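PDB 2R9I: putative phage capsid protein from Corynebacterium diphtheriae NCTC 13129, which is of unknown function but is probably a phage capsid protein, of which this chain is the N-terminal domain. Local coordinates for residues L10-N15 with E51-A56; S25-D30 with Q38-V43. All coordinates share one frame; numbering follows the deposited sequence.

Interaction 1: L10-N15 with E51-A56; sequences LAHREN and ESTDEA
Around Arg13 and Thr53 two helical segments run antiparallel, their axes 9.7 Å apart at the closest and their N-to-C directions 164° apart. Their CA atoms are the nearest across the pair, with 6.2 Å between Arg13 CA and Thr53 CA. The main polar link joins Arg13 to Asp54. The guanidinium meets the carboxylate side-on, with two nitrogens gripping two oxygens. Arg13 NH1 donates to the syn lone pair of Asp54 OD2 at 2.9 Å. That bond is nearly straight, 172° at the hydrogen. Arg13 NE donates to Asp54 OD1 at 2.8 Å and lies somewhat out of the carboxylate plane. The two flat groups are nearly coplanar, and the two hydrogen bonds together limit rotation of either group. The Arg13 chain is bent at chi2 (-96°), which brings its end round to Asp54.

The segments belong to helices 6-26 and 33-71, which form a helical hairpin, and the contact lies near the centre of the chain, far from the turn. Closer to the backbone of Arg13, the methyl of Thr53 packs on its aliphatic base, with Thr53 CG2 3.7 Å from Arg13 CB. The hydroxyl of Thr53 turns back to its own helix and hydrogen-bonds to Glu49 O. It also lies at the edge of the His12 ring, where Thr53 OG1 is 3.7 Å from His12 CD2. Arg13 also touches Ile50 and Ile57, while Thr53 reaches Leu16.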
ATOM      1  N   LEU A  10      -0.190   8.308  -3.160  1.00 68.80           N
ATOM      2  CA  LEU A  10      -1.457   7.736  -3.545  1.00 67.10           C
ATOM      3  C   LEU A  10      -1.314   6.957  -4.847  1.00 66.06           C
ATOM      4  O   LEU A  10      -1.868   5.860  -4.962  1.00 65.56           O
ATOM      5  CB  LEU A  10      -2.536   8.822  -3.648  1.00 67.32           C
ATOM      6  CG  LEU A  10      -2.904   9.545  -2.334  1.00 67.81           C
ATOM      7  CD1 LEU A  10      -3.649  10.891  -2.578  1.00 67.80           C
ATOM      8  CD2 LEU A  10      -3.724   8.639  -1.431  1.00 67.97           C
ATOM      9  N   ALA A  11      -0.559   7.499  -5.809  1.00 64.30           N
ATOM     10  CA  ALA A  11      -0.294   6.770  -7.046  1.00 63.75           C
ATOM     11  C   ALA A  11       0.476   5.473  -6.745  1.00 63.75           C
ATOM     12  O   ALA A  11       0.174   4.396  -7.303  1.00 63.42           O
ATOM     13  CB  ALA A  11       0.466   7.628  -8.048  1.00 63.07           C
ATOM     14  N   HIS A  12       1.461   5.598  -5.855  1.00 63.50           N
ATOM     15  CA  HIS A  12       2.312   4.489  -5.447  1.00 63.25           C
ATOM     16  C   HIS A  12       1.486   3.384  -4.813  1.00 63.31           C
ATOM     17  O   HIS A  12       1.635   2.205  -5.172  1.00 62.96           O
ATOM     18  CB  HIS A  12       3.379   4.978  -4.472  1.00 62.71           C
ATOM     19  CG  HIS A  12       4.324   3.912  -4.031  1.00 63.17           C
ATOM     20  ND1 HIS A  12       5.241   3.329  -4.883  1.00 63.96           N
ATOM     21  CD2 HIS A  12       4.490   3.309  -2.831  1.00 62.49           C
ATOM     22  CE1 HIS A  12       5.946   2.429  -4.219  1.00 62.48           C
ATOM     23  NE2 HIS A  12       5.508   2.394  -2.972  1.00 61.47           N
ATOM     24  N   ARG A  13       0.617   3.765  -3.880  1.00 63.36           N
ATOM     25  CA  ARG A  13      -0.291   2.802  -3.242  1.00 64.31           C
ATOM     26  C   ARG A  13      -1.129   2.059  -4.278  1.00 64.64           C
ATOM     27  O   ARG A  13      -1.249   0.845  -4.243  1.00 64.35           O
ATOM     28  CB  ARG A  13      -1.229   3.508  -2.259  1.00 64.52           C
ATOM     29  CG  ARG A  13      -1.825   2.583  -1.217  1.00 63.75           C
ATOM     30  CD  ARG A  13      -3.210   2.097  -1.612  1.00 62.98           C
ATOM     31  NE  ARG A  13      -3.789   1.373  -0.493  1.00 61.75           N
ATOM     32  CZ  ARG A  13      -4.825   0.545  -0.568  1.00 63.29           C
ATOM     33  NH1 ARG A  13      -5.228  -0.060   0.543  1.00 62.72           N
ATOM     34  NH2 ARG A  13      -5.460   0.308  -1.730  1.00 60.62           N
ATOM     35  N   GLU A  14      -1.710   2.802  -5.202  1.00 64.88           N
ATOM     36  CA  GLU A  14      -2.553   2.207  -6.188  1.00 65.81           C
ATOM     37  C   GLU A  14      -1.763   1.281  -7.126  1.00 65.27           C
ATOM     38  O   GLU A  14      -2.274   0.222  -7.505  1.00 65.22           O
ATOM     39  CB  GLU A  14      -3.260   3.304  -6.936  1.00 66.07           C
ATOM     40  CG  GLU A  14      -4.040   2.823  -8.117  1.00 72.30           C
ATOM     41  CD  GLU A  14      -4.765   3.985  -8.766  1.00 80.93           C
ATOM     42  OE1 GLU A  14      -4.578   5.149  -8.295  1.00 82.92           O
ATOM     43  OE2 GLU A  14      -5.525   3.739  -9.743  1.00 85.02           O
ATOM     44  N   ASN A  15      -0.526   1.652  -7.478  1.00 64.97           N
ATOM     45  CA  ASN A  15       0.388   0.741  -8.232  1.00 64.95           C
ATOM     46  C   ASN A  15       0.711  -0.568  -7.514  1.00 65.29           C
ATOM     47  O   ASN A  15       0.737  -1.632  -8.112  1.00 65.44           O
ATOM     48  CB  ASN A  15       1.690   1.447  -8.623  1.00 64.40           C
ATOM     49  CG  ASN A  15       1.466   2.555  -9.633  1.00 64.82           C
ATOM     50  OD1 ASN A  15       0.611   2.439 -10.495  1.00 68.36           O
ATOM     51  ND2 ASN A  15       2.230   3.623  -9.538  1.00 64.25           N
ATOM     52  N   GLU A  51       0.180  -2.013   2.981  1.00 68.71           N
ATOM     53  CA  GLU A  51      -0.219  -1.641   4.346  1.00 69.42           C
ATOM     54  C   GLU A  51       0.648  -0.535   4.888  1.00 69.06           C
ATOM     55  O   GLU A  51       0.171   0.446   5.482  1.00 69.17           O
ATOM     56  CB  GLU A  51      -0.136  -2.828   5.281  1.00 69.78           C
ATOM     57  CG  GLU A  51      -1.274  -3.791   5.126  1.00 73.07           C
ATOM     58  CD  GLU A  51      -1.095  -5.031   5.984  1.00 79.24           C
ATOM     59  OE1 GLU A  51      -0.026  -5.177   6.625  1.00 82.15           O
ATOM     60  OE2 GLU A  51      -2.026  -5.870   6.025  1.00 81.53           O
ATOM     61  N   SER A  52       1.937  -0.698   4.660  1.00 68.69           N
ATOM     62  CA  SER A  52       2.923   0.246   5.116  1.00 67.90           C
ATOM     63  C   SER A  52       2.839   1.632   4.398  1.00 67.64           C
ATOM     64  O   SER A  52       3.142   2.682   4.980  1.00 67.86           O
ATOM     65  CB  SER A  52       4.265  -0.442   4.964  1.00 67.44           C
ATOM     66  OG  SER A  52       5.271   0.511   4.817  1.00 71.17           O
ATOM     67  N   THR A  53       2.398   1.638   3.141  1.00 67.47           N
ATOM     68  CA  THR A  53       2.175   2.880   2.394  1.00 66.16           C
ATOM     69  C   THR A  53       0.903   3.532   2.875  1.00 66.60           C
ATOM     70  O   THR A  53       0.803   4.766   2.928  1.00 67.34           O
ATOM     71  CB  THR A  53       2.082   2.592   0.881  1.00 65.98           C
ATOM     72  OG1 THR A  53       3.357   2.125   0.441  1.00 64.91           O
ATOM     73  CG2 THR A  53       1.682   3.836   0.060  1.00 63.75           C
ATOM     74  N   ASP A  54      -0.084   2.715   3.214  1.00 66.09           N
ATOM     75  CA  ASP A  54      -1.285   3.235   3.812  1.00 66.76           C
ATOM     76  C   ASP A  54      -0.973   4.027   5.075  1.00 67.12           C
ATOM     77  O   ASP A  54      -1.575   5.065   5.310  1.00 66.13           O
ATOM     78  CB  ASP A  54      -2.256   2.113   4.118  1.00 66.52           C
ATOM     79  CG  ASP A  54      -3.064   1.719   2.907  1.00 69.43           C
ATOM     80  OD1 ASP A  54      -3.097   2.512   1.920  1.00 70.98           O
ATOM     81  OD2 ASP A  54      -3.672   0.615   2.933  1.00 71.74           O
ATOM     82  N   GLU A  55      -0.034   3.532   5.880  1.00 68.21           N
ATOM     83  CA  GLU A  55       0.395   4.272   7.063  1.00 69.79           C
ATOM     84  C   GLU A  55       1.062   5.588   6.693  1.00 69.65           C
ATOM     85  O   GLU A  55       0.792   6.609   7.330  1.00 69.44           O
ATOM     86  CB  GLU A  55       1.339   3.454   7.921  1.00 69.89           C
ATOM     87  CG  GLU A  55       0.659   2.256   8.555  1.00 74.44           C
ATOM     88  CD  GLU A  55       1.671   1.294   9.212  1.00 82.02           C
ATOM     89  OE1 GLU A  55       2.831   1.140   8.701  1.00 85.36           O
ATOM     90  OE2 GLU A  55       1.305   0.690  10.254  1.00 84.88           O
ATOM     91  N   ALA A  56       1.923   5.574   5.668  1.00 69.39           N
ATOM     92  CA  ALA A  56       2.570   6.806   5.225  1.00 68.79           C
ATOM     93  C   ALA A  56       1.507   7.850   4.821  1.00 69.24           C
ATOM     94  O   ALA A  56       1.627   9.040   5.131  1.00 68.84           O
ATOM     95  CB  ALA A  56       3.513   6.519   4.094  1.00 68.46           C
TER

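Interaction 2: S25-D30 with Q38-V43; sequences SAITDD and QAVENV
Ile27 reaches across to Ala39, Val40 and Val43 near the turn of a helical hairpin. It follows helix 6-26, on the way to helix 33-71. Ile27 is the centre of an inverse gamma turn, and Thr28 N makes a weak hydrogen bond to Ala26 O at 2.9 Å.

The contact between the segments is apolar. One side chain of the turn segment meets three of the helix, and Ile27 supplies its CG1 branch. CG1 stands anti to the carbonyl carbon (chi1 -51°), and the chain then extends so that CD1 lies farthest out. Ile27 CG1 rests on the methyl of Ala39, 3.6 Å from its CB. Ile27 CD1 also touches this methyl, so the last two carbons of the branch share it. Beyond Ala39 the same CD1 comes to 4.0 Å from Val40 CG2. Val43 lies one helical turn after Ala39, and its CG2 is 4.2 Å from Ile27 CD1. The end of the isoleucine thus touches side chains on successive turns of the helix. The patch is small and lies at the surface, with 135 Å² buried in all.

Backbone bonding keeps the helical side in shape. Val43 N donates to Ala39 O at 3.1 Å, which ties together two of the residues that receive Ile27. The third, Val40, meets the isoleucine through its backbone as well: Val40 N is 4.0 Å from Ile27 CD1.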
ATOM      1  N   SER A  25      -3.810 -12.894  -9.745  1.00 74.06           N
ATOM      2  CA  SER A  25      -4.452 -13.400 -10.953  1.00 74.45           C
ATOM      3  C   SER A  25      -3.592 -14.461 -11.631  1.00 74.57           C
ATOM      4  O   SER A  25      -4.110 -15.422 -12.201  1.00 75.68           O
ATOM      5  CB  SER A  25      -4.738 -12.254 -11.927  1.00 74.34           C
ATOM      6  OG  SER A  25      -5.920 -11.561 -11.566  1.00 76.21           O
ATOM      7  N   ALA A  26      -2.277 -14.283 -11.565  1.00 74.46           N
ATOM      8  CA  ALA A  26      -1.346 -15.185 -12.231  1.00 74.52           C
ATOM      9  C   ALA A  26      -1.351 -16.563 -11.577  1.00 75.03           C
ATOM     10  O   ALA A  26      -1.015 -17.563 -12.211  1.00 75.63           O
ATOM     11  CB  ALA A  26       0.057 -14.598 -12.226  1.00 74.03           C
ATOM     12  N   ILE A  27      -1.735 -16.608 -10.305  1.00 75.32           N
ATOM     13  CA  ILE A  27      -1.849 -17.869  -9.584  1.00 75.42           C
ATOM     14  C   ILE A  27      -3.141 -18.596  -9.946  1.00 76.05           C
ATOM     15  O   ILE A  27      -4.092 -18.618  -9.165  1.00 76.30           O
ATOM     16  CB  ILE A  27      -1.803 -17.655  -8.060  1.00 75.29           C
ATOM     17  CG1 ILE A  27      -0.587 -16.808  -7.678  1.00 75.77           C
ATOM     18  CG2 ILE A  27      -1.776 -18.991  -7.334  1.00 73.69           C
ATOM     19  CD1 ILE A  27      -0.634 -16.277  -6.262  1.00 75.33           C
ATOM     20  N   THR A  28      -3.167 -19.190 -11.134  1.00 76.51           N
ATOM     21  CA  THR A  28      -4.240 -20.101 -11.513  1.00 76.96           C
ATOM     22  C   THR A  28      -3.940 -21.526 -11.056  1.00 77.06           C
ATOM     23  O   THR A  28      -2.781 -21.905 -10.895  1.00 76.91           O
ATOM     24  CB  THR A  28      -4.473 -20.098 -13.035  1.00 77.09           C
ATOM     25  OG1 THR A  28      -3.232 -20.333 -13.712  1.00 77.37           O
ATOM     26  CG2 THR A  28      -5.044 -18.762 -13.483  1.00 77.17           C
ATOM     27  N   ASP A  29      -4.994 -22.309 -10.851  1.00 77.15           N
ATOM     28  CA  ASP A  29      -4.863 -23.622 -10.230  1.00 77.08           C
ATOM     29  C   ASP A  29      -4.354 -24.656 -11.230  1.00 76.36           C
ATOM     30  O   ASP A  29      -4.375 -25.857 -10.959  1.00 76.30           O
ATOM     31  CB  ASP A  29      -6.201 -24.073  -9.642  1.00 77.29           C
ATOM     32  CG  ASP A  29      -7.318 -24.075 -10.668  1.00 77.80           C
ATOM     33  OD1 ASP A  29      -7.044 -23.763 -11.846  1.00 76.90           O
ATOM     34  OD2 ASP A  29      -8.468 -24.389 -10.296  1.00 78.81           O
ATOM     35  N   ASP A  30      -3.899 -24.182 -12.384  1.00 75.60           N
ATOM     36  CA  ASP A  30      -3.150 -25.019 -13.314  1.00 74.83           C
ATOM     37  C   ASP A  30      -1.656 -24.719 -13.244  1.00 74.04           C
ATOM     38  O   ASP A  30      -0.882 -25.175 -14.085  1.00 73.94           O
ATOM     39  CB  ASP A  30      -3.659 -24.821 -14.744  1.00 75.22           C
ATOM     40  CG  ASP A  30      -3.229 -23.494 -15.337  1.00 76.44           C
ATOM     41  OD1 ASP A  30      -2.866 -23.466 -16.531  1.00 78.03           O
ATOM     42  OD2 ASP A  30      -3.255 -22.479 -14.609  1.00 76.69           O
ATOM     43  N   GLN A  38       5.491 -20.003  -4.083  1.00 68.80           N
ATOM     44  CA  GLN A  38       6.380 -18.842  -4.189  1.00 70.03           C
ATOM     45  C   GLN A  38       5.564 -17.634  -4.509  1.00 70.16           C
ATOM     46  O   GLN A  38       5.687 -16.598  -3.837  1.00 70.74           O
ATOM     47  CB  GLN A  38       7.420 -19.008  -5.285  1.00 70.98           C
ATOM     48  CG  GLN A  38       8.460 -17.849  -5.389  1.00 75.42           C
ATOM     49  CD  GLN A  38       9.428 -17.670  -4.189  1.00 78.80           C
ATOM     50  OE1 GLN A  38       9.974 -18.659  -3.685  1.00 80.83           O
ATOM     51  NE2 GLN A  38       9.669 -16.421  -3.762  1.00 80.78           N
ATOM     52  N   ALA A  39       4.698 -17.765  -5.517  1.00 70.18           N
ATOM     53  CA  ALA A  39       3.844 -16.653  -5.937  1.00 70.00           C
ATOM     54  C   ALA A  39       3.039 -16.062  -4.787  1.00 70.29           C
ATOM     55  O   ALA A  39       2.899 -14.838  -4.708  1.00 71.30           O
ATOM     56  CB  ALA A  39       2.938 -17.054  -7.086  1.00 69.68           C
ATOM     57  N   VAL A  40       2.532 -16.913  -3.895  1.00 70.30           N
ATOM     58  CA  VAL A  40       1.781 -16.473  -2.711  1.00 70.81           C
ATOM     59  C   VAL A  40       2.676 -15.699  -1.744  1.00 71.88           C
ATOM     60  O   VAL A  40       2.241 -14.742  -1.087  1.00 72.43           O
ATOM     61  CB  VAL A  40       1.141 -17.667  -1.982  1.00 70.44           C
ATOM     62  CG1 VAL A  40       0.672 -17.289  -0.588  1.00 68.97           C
ATOM     63  CG2 VAL A  40      -0.001 -18.200  -2.787  1.00 70.46           C
ATOM     64  N   GLU A  41       3.932 -16.115  -1.662  1.00 72.82           N
ATOM     65  CA  GLU A  41       4.913 -15.429  -0.843  1.00 73.97           C
ATOM     66  C   GLU A  41       5.101 -14.003  -1.369  1.00 73.49           C
ATOM     67  O   GLU A  41       5.075 -13.041  -0.619  1.00 73.42           O
ATOM     68  CB  GLU A  41       6.216 -16.218  -0.879  1.00 74.47           C
ATOM     69  CG  GLU A  41       6.965 -16.270   0.445  1.00 80.03           C
ATOM     70  CD  GLU A  41       6.064 -16.604   1.641  1.00 84.75           C
ATOM     71  OE1 GLU A  41       5.339 -17.621   1.554  1.00 84.76           O
ATOM     72  OE2 GLU A  41       6.095 -15.857   2.664  1.00 86.36           O
ATOM     73  N   ASN A  42       5.241 -13.875  -2.679  1.00 73.50           N
ATOM     74  CA  ASN A  42       5.386 -12.574  -3.319  1.00 73.53           C
ATOM     75  C   ASN A  42       4.196 -11.642  -3.116  1.00 73.84           C
ATOM     76  O   ASN A  42       4.360 -10.452  -2.864  1.00 74.88           O
ATOM     77  CB  ASN A  42       5.595 -12.770  -4.803  1.00 73.28           C
ATOM     78  CG  ASN A  42       6.805 -13.620  -5.118  1.00 72.41           C
ATOM     79  OD1 ASN A  42       6.939 -14.059  -6.246  1.00 74.84           O
ATOM     80  ND2 ASN A  42       7.692 -13.851  -4.140  1.00 68.19           N
ATOM     81  N   VAL A  43       2.992 -12.177  -3.209  1.00 73.60           N
ATOM     82  CA  VAL A  43       1.804 -11.366  -2.947  1.00 73.38           C
ATOM     83  C   VAL A  43       1.753 -10.878  -1.498  1.00 72.68           C
ATOM     84  O   VAL A  43       1.456  -9.710  -1.254  1.00 73.39           O
ATOM     85  CB  VAL A  43       0.487 -12.120  -3.318  1.00 73.61           C
ATOM     86  CG1 VAL A  43      -0.738 -11.283  -2.987  1.00 74.04           C
ATOM     87  CG2 VAL A  43       0.485 -12.488  -4.773  1.00 73.53           C
TER

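Both interactions join helix 6-26, or the chain just after it, to helix 33-71. Along the chain, both segments of interaction 2 fall between those of interaction 1. Their centres are 22 Å apart, and their nearest atoms about 9 Å apart, so they do not touch. Interaction 1 sits near the centre of the chain and is partly buried, with Thr53 as its buried residue. Interaction 2 lies at the surface, toward the turn. The more central contact carries the charged pair, over a small apolar base. The peripheral one is purely apolar between its segments and rests on a single isoleucine.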